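Local coordinates for Melibiose/raffinose/stachyose-binding protein MelE (Bacillus subtilis subsp. subtilis str. 168, PDB 4R6H) that binds the galactosides melibiose, raffinose and stachyose and hands them to the MelC-MelD-MsmX ABC transporter for import, at residues Ala146-Arg149 against Asn150-Asp153; Glu175-Lys178 against Gly179-Pro183; Phe194-Tyr197 against Tyr198-Ala202. All coordinates share one frame; numbering follows the deposited sequence. Where two conformers were deposited one is given.

Contact 1: Ala146-Arg149 against Asn150-Asp153; sequences AYNR and NILD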
loop_
_atom_site.group_PDB
_atom_site.type_symbol
_atom_site.label_atom_id
_atom_site.label_comp_id
_atom_site.label_asym_id
_atom_site.label_seq_id
_atom_site.Cartn_x
_atom_site.Cartn_y
_atom_site.Cartn_z
ATOM N N ALA A 146 -4.418 9.913 -7.181
ATOM C CA ALA A 146 -5.676 9.864 -7.912
ATOM C C ALA A 146 -6.062 11.276 -8.334
ATOM O O ALA A 146 -5.773 12.250 -7.641
ATOM C CB ALA A 146 -6.765 9.264 -7.071
ATOM N N TYR A 147 -6.722 11.406 -9.499
ATOM C CA TYR A 147 -7.023 12.725 -9.993
ATOM C C TYR A 147 -8.242 12.717 -10.899
ATOM O O TYR A 147 -8.591 11.698 -11.488
ATOM C CB TYR A 147 -5.831 13.308 -10.757
ATOM C CG TYR A 147 -5.550 12.630 -12.068
ATOM C CD1 TYR A 147 -4.938 11.377 -12.135
ATOM C CD2 TYR A 147 -5.972 13.198 -13.268
ATOM C CE1 TYR A 147 -4.706 10.750 -13.360
ATOM C CE2 TYR A 147 -5.730 12.589 -14.463
ATOM C CZ TYR A 147 -5.095 11.367 -14.508
ATOM O OH TYR A 147 -4.913 10.707 -15.726
ATOM N N ASN A 148 -8.870 13.883 -11.012
ATOM C CA ASN A 148 -10.027 14.094 -11.882
ATOM C C ASN A 148 -9.539 14.450 -13.269
ATOM O O ASN A 148 -8.981 15.516 -13.478
ATOM C CB ASN A 148 -10.892 15.198 -11.290
ATOM C CG ASN A 148 -12.138 15.451 -12.068
ATOM O OD1 ASN A 148 -12.123 15.449 -13.312
ATOM N ND2 ASN A 148 -13.222 15.712 -11.359
ATOM N N ARG A 149 -9.690 13.522 -14.210
ATOM C CA ARG A 149 -9.156 13.702 -15.563
ATOM C C ARG A 149 -9.733 14.941 -16.254
ATOM O O ARG A 149 -8.997 15.687 -16.914
ATOM C CB ARG A 149 -9.443 12.479 -16.406
ATOM C CG ARG A 149 -8.907 11.155 -15.878
ATOM C CD ARG A 149 -9.278 10.035 -16.845
ATOM N NE ARG A 149 -8.928 8.689 -16.426
ATOM C CZ ARG A 149 -7.789 8.057 -16.725
ATOM N NH1 ARG A 149 -7.658 6.826 -16.300
ATOM N NH2 ARG A 149 -6.833 8.615 -17.464
ATOM N N ASN A 150 -11.017 15.170 -16.062
ATOM C CA ASN A 150 -11.698 16.264 -16.736
ATOM C C ASN A 150 -11.199 17.616 -16.229
ATOM O O ASN A 150 -11.052 18.545 -17.028
ATOM C CB ASN A 150 -13.196 16.097 -16.498
ATOM C CG ASN A 150 -13.630 14.608 -16.458
ATOM O OD1 ASN A 150 -13.948 14.039 -17.499
ATOM N ND2 ASN A 150 -13.590 13.961 -15.253
ATOM N N ILE A 151 -10.916 17.710 -14.912
ATOM C CA ILE A 151 -10.430 18.964 -14.362
ATOM C C ILE A 151 -9.064 19.306 -14.919
ATOM O O ILE A 151 -8.786 20.454 -15.291
ATOM C CB ILE A 151 -10.436 18.943 -12.805
ATOM C CG1 ILE A 151 -11.858 18.981 -12.273
ATOM C CG2 ILE A 151 -9.636 20.088 -12.230
ATOM C CD1 ILE A 151 -11.969 18.777 -10.778
ATOM N N LEU A 152 -8.173 18.317 -14.988
ATOM C CA LEU A 152 -6.874 18.574 -15.554
ATOM C C LEU A 152 -6.980 18.985 -17.031
ATOM O O LEU A 152 -6.322 19.934 -17.418
ATOM C CB LEU A 152 -5.892 17.417 -15.385
ATOM C CG LEU A 152 -5.180 17.306 -14.044
ATOM C CD1 LEU A 152 -6.061 17.304 -12.818
ATOM C CD2 LEU A 152 -4.208 16.141 -14.071
ATOM N N ASP A 153 -7.850 18.327 -17.804
ATOM C CA ASP A 153 -8.057 18.747 -19.197
ATOM C C ASP A 153 -8.629 20.157 -19.310
ATOM O O ASP A 153 -8.186 20.935 -20.157
ATOM C CB ASP A 153 -8.947 17.756 -19.939
ATOM C CG ASP A 153 -8.217 16.464 -20.304
ATOM O OD1 ASP A 153 -6.968 16.489 -20.350
ATOM O OD2 ASP A 153 -8.911 15.472 -20.551
HETATM O O HOH W 1 -6.548 14.435 -17.722
#
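At Asn148 and Ile151, whose CA atoms lie 5.5 Å apart, the chain passes from strand 141-148 straight into the first turn of helix 149-155. Leu152 N bonds to Asn148 O, and Asp153 N follows with a bond to Arg149 O at 3.0 Å. Asn148 is the N-cap. A chi1 of -177° puts its CG opposite the backbone N, which brings Asn148 OD1 within 3.0 Å of Ile151 N to accept its N-H. Asn150 ND2 reaches the same OD1 at 2.9 Å. The two donors come from opposite faces of the Asn148 amide, whose plane stands almost perpendicular to that of Asn150. Asn148 ND2 lies 3.4 Å from Ile151 CD1 and is itself bonded to Asn263 OD1. Elsewhere at the junction, Leu152 CD2 meets Tyr147 CD2 at 3.5 Å, the two side chains crossing at about a right angle. In the conformer given, Arg149 extends away to a salt bridge with Asp361. A buried cap oxygen gripped by two donors, on an amide also tied down at its nitrogen, should hold the Asn148 side chain in one orientation and so help define where the helix begins.

Contact 2: Glu175-Lys178 against Gly179-Pro183; sequences EKSK and GSIVP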
loop_
_atom_site.group_PDB
_atom_site.type_symbol
_atom_site.label_atom_id
_atom_site.label_comp_id
_atom_site.label_asym_id
_atom_site.label_seq_id
_atom_site.Cartn_x
_atom_site.Cartn_y
_atom_site.Cartn_z
ATOM N N GLU A 175 -5.703 28.991 -9.058
ATOM C CA GLU A 175 -5.805 30.275 -9.844
ATOM C C GLU A 175 -7.027 30.197 -10.782
ATOM O O GLU A 175 -7.962 31.028 -10.743
ATOM C CB GLU A 175 -4.494 30.498 -10.618
ATOM C CG GLU A 175 -3.353 31.106 -9.791
ATOM C CD GLU A 175 -1.886 30.751 -10.177
ATOM O OE1 GLU A 175 -1.565 30.203 -11.272
ATOM O OE2 GLU A 175 -0.994 31.055 -9.333
ATOM N N LYS A 176 -7.072 29.143 -11.576
ATOM C CA LYS A 176 -8.073 29.058 -12.653
ATOM C C LYS A 176 -9.464 28.695 -12.143
ATOM O O LYS A 176 -10.463 29.097 -12.753
ATOM C CB LYS A 176 -7.604 28.115 -13.771
ATOM C CG LYS A 176 -6.281 28.483 -14.424
ATOM C CD LYS A 176 -6.406 29.283 -15.711
ATOM C CE LYS A 176 -5.122 29.197 -16.528
ATOM N NZ LYS A 176 -4.767 27.792 -16.900
ATOM N N SER A 177 -9.579 27.957 -11.034
ATOM C CA SER A 177 -10.872 27.588 -10.513
ATOM C C SER A 177 -11.437 28.666 -9.588
ATOM O O SER A 177 -12.563 28.553 -9.139
ATOM C CB SER A 177 -10.826 26.252 -9.764
ATOM O OG SER A 177 -10.311 26.404 -8.457
ATOM N N LYS A 178 -10.594 29.670 -9.322
ATOM C CA LYS A 178 -10.855 30.758 -8.397
ATOM C C LYS A 178 -11.310 30.240 -7.046
ATOM O O LYS A 178 -12.221 30.788 -6.432
ATOM C CB LYS A 178 -11.849 31.766 -8.999
ATOM C CG LYS A 178 -11.178 32.993 -9.604
ATOM C CD LYS A 178 -11.099 32.929 -11.117
ATOM C CE LYS A 178 -10.587 34.246 -11.679
ATOM N NZ LYS A 178 -11.047 34.460 -13.075
ATOM N N GLY A 179 -10.669 29.172 -6.580
ATOM C CA GLY A 179 -11.022 28.570 -5.297
ATOM C C GLY A 179 -12.198 27.592 -5.245
ATOM O O GLY A 179 -12.509 27.097 -4.178
ATOM N N SER A 180 -12.848 27.288 -6.377
ATOM C CA SER A 180 -14.010 26.406 -6.422
ATOM C C SER A 180 -13.653 24.892 -6.442
ATOM O O SER A 180 -14.534 24.027 -6.300
ATOM C CB SER A 180 -14.872 26.675 -7.664
ATOM O OG SER A 180 -14.186 26.404 -8.889
ATOM N N ILE A 181 -12.383 24.590 -6.712
ATOM C CA ILE A 181 -11.908 23.232 -6.734
ATOM C C ILE A 181 -10.753 23.100 -5.732
ATOM O O ILE A 181 -9.796 23.873 -5.772
ATOM C CB ILE A 181 -11.451 22.829 -8.153
ATOM C CG1 ILE A 181 -12.631 22.726 -9.130
ATOM C CG2 ILE A 181 -10.714 21.480 -8.098
ATOM C CD1 ILE A 181 -12.232 22.580 -10.588
ATOM N N VAL A 182 -10.838 22.101 -4.863
ATOM C CA VAL A 182 -9.699 21.791 -3.956
ATOM C C VAL A 182 -8.576 21.168 -4.772
ATOM O O VAL A 182 -8.780 20.095 -5.382
ATOM C CB VAL A 182 -10.096 20.848 -2.844
ATOM C CG1 VAL A 182 -8.879 20.525 -2.011
ATOM C CG2 VAL A 182 -11.214 21.431 -1.979
ATOM N N PRO A 183 -7.368 21.784 -4.773
ATOM C CA PRO A 183 -6.360 21.196 -5.636
ATOM C C PRO A 183 -5.885 19.822 -5.122
ATOM O O PRO A 183 -5.760 18.892 -5.960
ATOM C CB PRO A 183 -5.235 22.238 -5.659
ATOM C CG PRO A 183 -5.930 23.517 -5.315
ATOM C CD PRO A 183 -7.006 23.169 -4.384
#
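Gly179 follows directly on Lys178, the residue at which helix 163-177 ends in a Schellman motif, and it is the third residue of a type I' beta turn running from Ser177 to Ser180. Its backbone, at phi 83°, would force a CB against the carbonyl oxygen of Lys178, so glycine suits the position. Lys178 also has positive phi, and together the two residues swing the chain back past the end of the helix.

Ser180 closes the turn with two bonds to one acceptor. Ser180 N reaches Ser177 O at 3.1 Å from well above the carbonyl plane, 62° out of it. The hydroxyl OG reaches the same oxygen at 2.7 Å, this time in the carbonyl plane and on a lone pair. That second bond depends on OG sitting between the backbone N and the carbonyl carbon of Ser180 (chi1 63°), which folds the hydroxyl back over the turn and brings it to 3.5 Å from Ser177 CB.

Ile181 comes next, and Ile181 N donates to Ser177 OG at 3.3 Å. This hydroxyl also bonds to Ile173 O, one turn back in the helix, so it bridges the helix and the outgoing chain. The Ile181 side chain lies against Ser177 CB, with CD1 4.0 Å away, and also rests on Ile173 and on Ile151 and Tyr155 of helix 149-155. From Val182 onward the chain belongs to strand 182-185, bonded through its backbone to Lys264 and Ala266.

Ser177 thus works with both of its oxygens. Its carbonyl, the last of the helix, is satisfied by the turn, and its buried hydroxyl by the helix and Ile181, with solvent beside Lys178, Gly179 and Ser180 and the apolar interior beside Ile181.

Contact 3: Phe194-Tyr197 against Tyr198-Ala202; sequences FAQY and YDQFA
Tyr197 and Phe201, one turn apart on helix 192-206, meet through Tyr197 CD1 and Phe201 CD2 at 3.6 Å, the side chains crossing at about a right angle and the ring planes inclined at 56°. Tyr197 O lies at the edge of the Phe201 ring, near its plane, 3.5 Å from Phe201 CD2. Toward the other tyrosine, Tyr197 CD2 stands 4.0 Å above the Tyr198 ring plane, displaced toward its rim. The two tyrosine planes are inclined obliquely, neither parallel nor perpendicular. Tyr197 has CG anti to its nitrogen (chi1 161°), which sets the ring between those of Tyr198 and Phe201.

Away from this cluster, Gln196 and Gln200 run side by side and point the same way. Gln196 NE2 donates to Gln200 OE1 at 2.9 Å in a nearly straight bond (174°). The acceptor is within a few degrees of the Gln196 amide plane, and the donor is almost in line with the Gln200 carbonyl. Beneath both sets of side chains, the regular i to i+4 backbone bonds hold the spacing, Asp199 N to Ala195 O at 2.8 Å among them.

Further out, several polar ends are anchored to other parts of the chain. Gln196 NE2 also reaches Gln270 O, and Gln200 NE2 reaches Gly144 O and Thr292 OG1. The hydroxyls of Tyr197 and Tyr198 bond to Leu231 O and Ser232 OG, respectively, at helix 229-240, while Asp199 OD1 takes the N-H of Asp375. Helix 383-395 packs against Phe194, Ala195, Tyr198 and Asp199. What results is a largely buried turn of helix 192-206 in the alpha/beta architecture of the solute-binding protein 1 family, with an aromatic cluster facing a neighbouring helix and a glutamine pair facing the sheet.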
loop_
_atom_site.group_PDB
_atom_site.type_symbol
_atom_site.label_atom_id
_atom_site.label_comp_id
_atom_site.label_asym_id
_atom_site.label_seq_id
_atom_site.Cartn_x
_atom_site.Cartn_y
_atom_site.Cartn_z
ATOM N N PHE A 194 -2.363 11.885 6.542
ATOM C CA PHE A 194 -1.056 12.537 6.448
ATOM C C PHE A 194 0.079 11.539 6.450
ATOM O O PHE A 194 1.108 11.727 5.782
ATOM C CB PHE A 194 -0.860 13.545 7.567
ATOM C CG PHE A 194 -1.873 14.653 7.548
ATOM C CD1 PHE A 194 -1.864 15.572 6.507
ATOM C CD2 PHE A 194 -2.837 14.784 8.552
ATOM C CE1 PHE A 194 -2.788 16.598 6.470
ATOM C CE2 PHE A 194 -3.756 15.808 8.520
ATOM C CZ PHE A 194 -3.747 16.705 7.475
ATOM N N ALA A 195 -0.080 10.432 7.174
ATOM C CA ALA A 195 0.920 9.413 7.122
ATOM C C ALA A 195 1.137 8.919 5.705
ATOM O O ALA A 195 2.273 8.621 5.293
ATOM C CB ALA A 195 0.604 8.254 8.068
ATOM N N GLN A 196 0.055 8.757 4.961
ATOM C CA GLN A 196 0.165 8.263 3.599
ATOM C C GLN A 196 1.026 9.205 2.722
ATOM O O GLN A 196 1.822 8.762 1.882
ATOM C CB GLN A 196 -1.231 8.088 2.983
ATOM C CG GLN A 196 -1.164 7.483 1.604
ATOM C CD GLN A 196 -2.473 7.013 1.018
ATOM O OE1 GLN A 196 -3.502 7.004 1.673
ATOM N NE2 GLN A 196 -2.411 6.558 -0.240
ATOM N N TYR A 197 0.797 10.504 2.912
ATOM C CA TYR A 197 1.580 11.523 2.209
ATOM C C TYR A 197 3.077 11.356 2.517
ATOM O O TYR A 197 3.935 11.297 1.615
ATOM C CB TYR A 197 1.057 12.938 2.577
ATOM C CG TYR A 197 2.045 14.026 2.278
ATOM C CD1 TYR A 197 2.204 14.528 0.977
ATOM C CD2 TYR A 197 2.877 14.491 3.270
ATOM C CE1 TYR A 197 3.177 15.499 0.703
ATOM C CE2 TYR A 197 3.850 15.438 3.010
ATOM C CZ TYR A 197 3.961 15.969 1.738
ATOM O OH TYR A 197 4.949 16.912 1.487
ATOM N N TYR A 198 3.391 11.358 3.803
ATOM C CA TYR A 198 4.790 11.231 4.206
ATOM C C TYR A 198 5.405 9.937 3.710
ATOM O O TYR A 198 6.534 9.920 3.216
ATOM C CB TYR A 198 4.945 11.341 5.699
ATOM C CG TYR A 198 4.905 12.731 6.307
ATOM C CD1 TYR A 198 5.876 13.689 6.005
ATOM C CD2 TYR A 198 3.983 13.058 7.289
ATOM C CE1 TYR A 198 5.877 14.944 6.615
ATOM C CE2 TYR A 198 3.995 14.290 7.902
ATOM C CZ TYR A 198 4.958 15.222 7.585
ATOM O OH TYR A 198 4.919 16.447 8.226
ATOM N N ASP A 199 4.687 8.828 3.916
ATOM C CA ASP A 199 5.218 7.516 3.583
ATOM C C ASP A 199 5.494 7.384 2.088
ATOM O O ASP A 199 6.591 6.919 1.681
ATOM C CB ASP A 199 4.221 6.434 4.089
ATOM C CG ASP A 199 4.854 5.099 4.356
ATOM O OD1 ASP A 199 6.057 4.987 4.506
ATOM O OD2 ASP A 199 4.088 4.156 4.541
ATOM N N GLN A 200 4.536 7.762 1.242
ATOM C CA GLN A 200 4.723 7.618 -0.178
ATOM C C GLN A 200 5.861 8.504 -0.673
ATOM O O GLN A 200 6.693 8.040 -1.426
ATOM C CB GLN A 200 3.470 7.928 -1.012
ATOM C CG GLN A 200 2.453 6.827 -1.048
ATOM C CD GLN A 200 1.259 7.102 -1.956
ATOM O OE1 GLN A 200 0.144 6.808 -1.570
ATOM N NE2 GLN A 200 1.513 7.492 -3.202
ATOM N N PHE A 201 5.874 9.776 -0.243
ATOM C CA PHE A 201 6.886 10.697 -0.793
ATOM C C PHE A 201 8.276 10.481 -0.191
ATOM O O PHE A 201 9.273 10.923 -0.753
ATOM C CB PHE A 201 6.433 12.149 -0.743
ATOM C CG PHE A 201 5.459 12.525 -1.823
ATOM C CD1 PHE A 201 5.866 12.643 -3.162
ATOM C CD2 PHE A 201 4.142 12.779 -1.517
ATOM C CE1 PHE A 201 4.952 13.015 -4.132
ATOM C CE2 PHE A 201 3.231 13.186 -2.479
ATOM C CZ PHE A 201 3.648 13.282 -3.816
ATOM N N ALA A 202 8.363 9.795 0.940
ATOM C CA ALA A 202 9.677 9.443 1.494
ATOM C C ALA A 202 10.490 8.579 0.540
ATOM O O ALA A 202 11.711 8.650 0.503
ATOM C CB ALA A 202 9.511 8.691 2.807
#

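How the contacts relate
Along the chain, contact 1, contact 2 and contact 3 come in series, and all belong to the solute-binding protein fold. Contacts 1 and 2 are neighbours, their centres about 13 Å apart, and touch where Ile151 CD1 packs on Ile181 CD1 at 3.8 Å. They lie at the same end of the strands of the mixed sheet: strand 141-148 runs out into helix 149-155, and helix 163-177 turns back into strand 182-185, with strand 265-269 pairing with both strands. Contact 3 follows on helix 192-206, deeper in the chain, its centre about 22 Å from contact 1 and 24 Å from contact 2. Its glutamines reach back to strands 141-148 and 265-269, so one sheet links all three.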